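Local coordinates for protein L-Ala-D/L-Glu Epimerase (Escherichia coli, PDB 1JPD) that belongs to the enolase superfamily, pairing an N-terminal domain of the mandelate racemase / muconate lactonizing enzyme type with a TIM-barrel-like C-terminal domain, at residues A[106-110]-A[111-115]; A[66-69]-A[70-73]. One frame throughout, in Å; residues are numbered along the deposited sequence.

Both contacts include the start of a short helix, contact 1 also its end, and both fall within the sequence range of the mandelate racemase / muconate lactonizing enzyme N-terminal domain. Contact 2 comes first along the chain. The two do not touch: their centres lie about 25 Å apart, their nearest atoms about 15 Å. What they share is helix 89-104, which meets contact 2 through Leu94 and contact 1 through Trp99 and Ala103. They begin their helices differently. Ser109 caps with a hydroxyl at the surface, whereas Val68 holds the same position with a buried apolar side chain. The centre of contact 1 lies about 22 Å from the chain centre, that of contact 2 about 27 Å.

Contact 1: residues A[106-110]-A[111-115]; sequences QQQSL and ADLIG
The N-cap of the short helix 110-114 is formed by Ser109, whose side chain folds back onto Asp112. A chi1 of 69° sets the hydroxyl between the backbone N and the carbonyl carbon, where it meets two groups of that residue. Ser109 OG accepts a weak capping bond from Asp112 N at 3.3 Å and donates a weak one to Asp112 OD2 at 3.0 Å. Serine suits the place because its short hydroxyl can do both. The first helical turn is closed by Leu113 N, which bonds Ser109 O at 3.0 Å in a nearly straight line (162°), and Ile114 N follows with a bond of 3.1 Å to Leu110 O.

Two glutamines of the preceding loop meet Leu113 crosswise. Leu113 CD1 lies over the flat face of the Gln106 amide, almost equally far from its three atoms and 3.9 Å from Gln106 CD, while the amide end of Gln108 reaches the same methyl. Leu110, Leu113 and Ile114 also touch Trp99 of helix 89-104.

The helix is over within two turns: Gly115, which has no CB to clash with the preceding carbonyl at positive phi, is the C-prime residue of a Schellman motif in which Ile116 N returns to Ala111 O. At the other end, the carboxylate of Asp112 beside the helix N-terminus is probably favoured in its charged form by the helix dipole and the serine hydroxyl.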
loop_
_atom_site.group_PDB
_atom_site.type_symbol
_atom_site.label_atom_id
_atom_site.label_comp_id
_atom_site.label_asym_id
_atom_site.label_seq_id
_atom_site.Cartn_x
_atom_site.Cartn_y
_atom_site.Cartn_z
ATOM N N GLN A 106 -18.394 -7.167 18.273
ATOM C CA GLN A 106 -18.347 -6.265 19.411
ATOM C C GLN A 106 -19.055 -4.987 19.015
ATOM O O GLN A 106 -19.010 -3.982 19.728
ATOM C CB GLN A 106 -16.908 -5.965 19.804
ATOM C CG GLN A 106 -16.116 -7.202 20.130
ATOM C CD GLN A 106 -14.891 -6.896 20.958
ATOM O OE1 GLN A 106 -13.989 -7.726 21.081
ATOM N NE2 GLN A 106 -14.856 -5.701 21.545
ATOM N N GLN A 107 -19.706 -5.041 17.860
ATOM C CA GLN A 107 -20.447 -3.909 17.342
ATOM C C GLN A 107 -19.626 -2.621 17.413
ATOM O O GLN A 107 -20.068 -1.620 17.979
ATOM C CB GLN A 107 -21.752 -3.768 18.123
ATOM C CG GLN A 107 -22.560 -5.060 18.156
ATOM C CD GLN A 107 -23.787 -4.970 19.039
ATOM O OE1 GLN A 107 -24.690 -4.169 18.790
ATOM N NE2 GLN A 107 -23.825 -5.795 20.082
ATOM N N GLN A 108 -18.422 -2.669 16.848
ATOM C CA GLN A 108 -17.526 -1.516 16.811
ATOM C C GLN A 108 -16.917 -1.425 15.418
ATOM O O GLN A 108 -16.996 -2.367 14.625
ATOM C CB GLN A 108 -16.365 -1.664 17.789
ATOM C CG GLN A 108 -16.694 -2.156 19.162
ATOM C CD GLN A 108 -15.448 -2.224 20.023
ATOM O OE1 GLN A 108 -14.893 -1.196 20.410
ATOM N NE2 GLN A 108 -14.993 -3.437 20.312
ATOM N N SER A 109 -16.298 -0.285 15.130
ATOM C CA SER A 109 -15.638 -0.087 13.850
ATOM C C SER A 109 -14.206 -0.557 14.080
ATOM O O SER A 109 -13.691 -0.465 15.200
ATOM C CB SER A 109 -15.652 1.394 13.448
ATOM O OG SER A 109 -14.818 2.172 14.291
ATOM N N LEU A 110 -13.574 -1.074 13.030
ATOM C CA LEU A 110 -12.202 -1.563 13.126
ATOM C C LEU A 110 -11.336 -0.575 13.899
ATOM O O LEU A 110 -10.524 -0.967 14.739
ATOM C CB LEU A 110 -11.619 -1.782 11.722
ATOM C CG LEU A 110 -10.183 -2.298 11.639
ATOM C CD1 LEU A 110 -10.061 -3.609 12.403
ATOM C CD2 LEU A 110 -9.802 -2.484 10.191
ATOM N N ALA A 111 -11.527 0.709 13.618
ATOM C CA ALA A 111 -10.767 1.758 14.279
ATOM C C ALA A 111 -10.951 1.737 15.798
ATOM O O ALA A 111 -9.975 1.824 16.547
ATOM C CB ALA A 111 -11.160 3.121 13.718
ATOM N N ASP A 112 -12.193 1.615 16.255
ATOM C CA ASP A 112 -12.454 1.601 17.688
ATOM C C ASP A 112 -11.952 0.331 18.365
ATOM O O ASP A 112 -11.497 0.366 19.510
ATOM C CB ASP A 112 -13.948 1.793 17.961
ATOM C CG ASP A 112 -14.423 3.195 17.615
ATOM O OD1 ASP A 112 -13.734 4.164 18.006
ATOM O OD2 ASP A 112 -15.481 3.329 16.962
ATOM N N LEU A 113 -12.035 -0.791 17.664
ATOM C CA LEU A 113 -11.560 -2.044 18.231
ATOM C C LEU A 113 -10.083 -1.858 18.569
ATOM O O LEU A 113 -9.643 -2.184 19.670
ATOM C CB LEU A 113 -11.736 -3.186 17.225
ATOM C CG LEU A 113 -11.321 -4.587 17.673
ATOM C CD1 LEU A 113 -12.131 -4.998 18.886
ATOM C CD2 LEU A 113 -11.537 -5.572 16.536
ATOM N N ILE A 114 -9.324 -1.323 17.616
ATOM C CA ILE A 114 -7.899 -1.086 17.822
ATOM C C ILE A 114 -7.753 0.002 18.872
ATOM O O ILE A 114 -6.887 -0.073 19.745
ATOM C CB ILE A 114 -7.201 -0.583 16.541
ATOM C CG1 ILE A 114 -7.476 -1.533 15.376
ATOM C CG2 ILE A 114 -5.699 -0.450 16.791
ATOM C CD1 ILE A 114 -6.841 -2.862 15.533
ATOM N N GLY A 115 -8.604 1.017 18.770
ATOM C CA GLY A 115 -8.559 2.117 19.708
ATOM C C GLY A 115 -7.801 3.321 19.183
ATOM O O GLY A 115 -7.203 4.071 19.961
#

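Contact 2: residues A[66-69]-A[70-73]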
loop_
_atom_site.group_PDB
_atom_site.type_symbol
_atom_site.label_atom_id
_atom_site.label_comp_id
_atom_site.label_asym_id
_atom_site.label_seq_id
_atom_site.Cartn_x
_atom_site.Cartn_y
_atom_site.Cartn_z
ATOM N N MET A 66 -7.558 -22.256 1.290
ATOM C CA MET A 66 -8.257 -23.525 1.482
ATOM C C MET A 66 -7.448 -24.375 2.445
ATOM O O MET A 66 -7.976 -24.909 3.420
ATOM C CB MET A 66 -8.401 -24.292 0.163
ATOM C CG MET A 66 -9.133 -23.561 -0.950
ATOM S SD MET A 66 -10.660 -22.769 -0.415
ATOM C CE MET A 66 -11.491 -24.117 0.435
ATOM N N SER A 67 -6.155 -24.485 2.167
ATOM C CA SER A 67 -5.251 -25.277 2.988
ATOM C C SER A 67 -5.437 -25.027 4.476
ATOM O O SER A 67 -5.043 -25.851 5.297
ATOM C CB SER A 67 -3.800 -24.965 2.628
ATOM O OG SER A 67 -3.303 -23.917 3.446
ATOM N N VAL A 68 -6.025 -23.896 4.835
ATOM C CA VAL A 68 -6.201 -23.613 6.246
ATOM C C VAL A 68 -7.668 -23.411 6.644
ATOM O O VAL A 68 -7.971 -22.959 7.755
ATOM C CB VAL A 68 -5.339 -22.391 6.662
ATOM C CG1 VAL A 68 -5.982 -21.098 6.188
ATOM C CG2 VAL A 68 -5.132 -22.393 8.159
ATOM N N VAL A 69 -8.575 -23.761 5.736
ATOM C CA VAL A 69 -10.007 -23.649 6.004
ATOM C C VAL A 69 -10.413 -24.509 7.206
ATOM O O VAL A 69 -11.129 -24.037 8.092
ATOM C CB VAL A 69 -10.845 -24.074 4.777
ATOM C CG1 VAL A 69 -12.309 -24.217 5.170
ATOM C CG2 VAL A 69 -10.701 -23.038 3.666
ATOM N N PRO A 70 -9.973 -25.788 7.247
ATOM C CA PRO A 70 -10.312 -26.675 8.365
ATOM C C PRO A 70 -9.976 -26.054 9.717
ATOM O O PRO A 70 -10.788 -26.075 10.640
ATOM C CB PRO A 70 -9.477 -27.916 8.079
ATOM C CG PRO A 70 -9.501 -27.981 6.593
ATOM C CD PRO A 70 -9.250 -26.537 6.199
ATOM N N GLN A 71 -8.775 -25.495 9.822
ATOM C CA GLN A 71 -8.317 -24.860 11.057
ATOM C C GLN A 71 -9.068 -23.552 11.341
ATOM O O GLN A 71 -9.152 -23.111 12.489
ATOM C CB GLN A 71 -6.807 -24.604 10.967
ATOM C CG GLN A 71 -6.008 -25.870 10.698
ATOM C CD GLN A 71 -5.105 -25.760 9.490
ATOM O OE1 GLN A 71 -4.059 -25.115 9.541
ATOM N NE2 GLN A 71 -5.506 -26.389 8.391
ATOM N N LEU A 72 -9.606 -22.937 10.289
ATOM C CA LEU A 72 -10.364 -21.691 10.414
ATOM C C LEU A 72 -11.734 -21.944 11.041
ATOM O O LEU A 72 -12.286 -21.070 11.712
ATOM C CB LEU A 72 -10.560 -21.045 9.036
ATOM C CG LEU A 72 -9.471 -20.149 8.452
ATOM C CD1 LEU A 72 -9.701 -19.980 6.965
ATOM C CD2 LEU A 72 -9.473 -18.802 9.170
ATOM N N GLU A 73 -12.270 -23.143 10.810
ATOM C CA GLU A 73 -13.579 -23.546 11.328
ATOM C C GLU A 73 -13.567 -23.906 12.819
ATOM O O GLU A 73 -14.568 -23.711 13.511
ATOM C CB GLU A 73 -14.117 -24.728 10.511
ATOM C CG GLU A 73 -14.246 -24.434 9.021
ATOM C CD GLU A 73 -14.598 -25.657 8.193
ATOM O OE1 GLU A 73 -13.906 -26.690 8.330
ATOM O OE2 GLU A 73 -15.557 -25.587 7.396
#
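Gln71 folds its side chain back across Val68, with Gln71 CD 3.6 Å from Val68 CG2 and the two side chains meeting at about a right angle. A bend at chi2 (126°) turns the amide toward the preceding loop, where Gln71 NE2 bonds Ser67 O at 3.2 Å. The donor lies in the carbonyl plane, on a lone pair of that oxygen, though the bond is bent to 143°. Glutamine is long enough to reach past the N-cap residue, and Val68, which holds that position, has no polar side-chain atom to offer the helix.

On another side of Val68, its CG1 packs against Leu72 CD1 at 4.0 Å. Leu72 N makes weak bonds to both Val68 O and Val69 O, and the helical bond from Glu73 N to Val69 O measures 3.1 Å. The Glu73 chain points back and meets Val69 with its carboxylate end, Glu73 CD lying 4.1 Å from Val69 CG1. Pro70 fits the first turn, where a residue without an N-H costs no helical bond. Just before it, a type I turn from Met66 to Val69 links two helices, and Ser67 OG bonds Gln64 O.

Val68 and Leu72 are buried against Leu94 of helix 89-104, Val68 and Gln71 touch Ile84 of helix 78-84, and Val69 and Leu72 rest on Val7 of strand 6-15; the start of the short helix packs against all three.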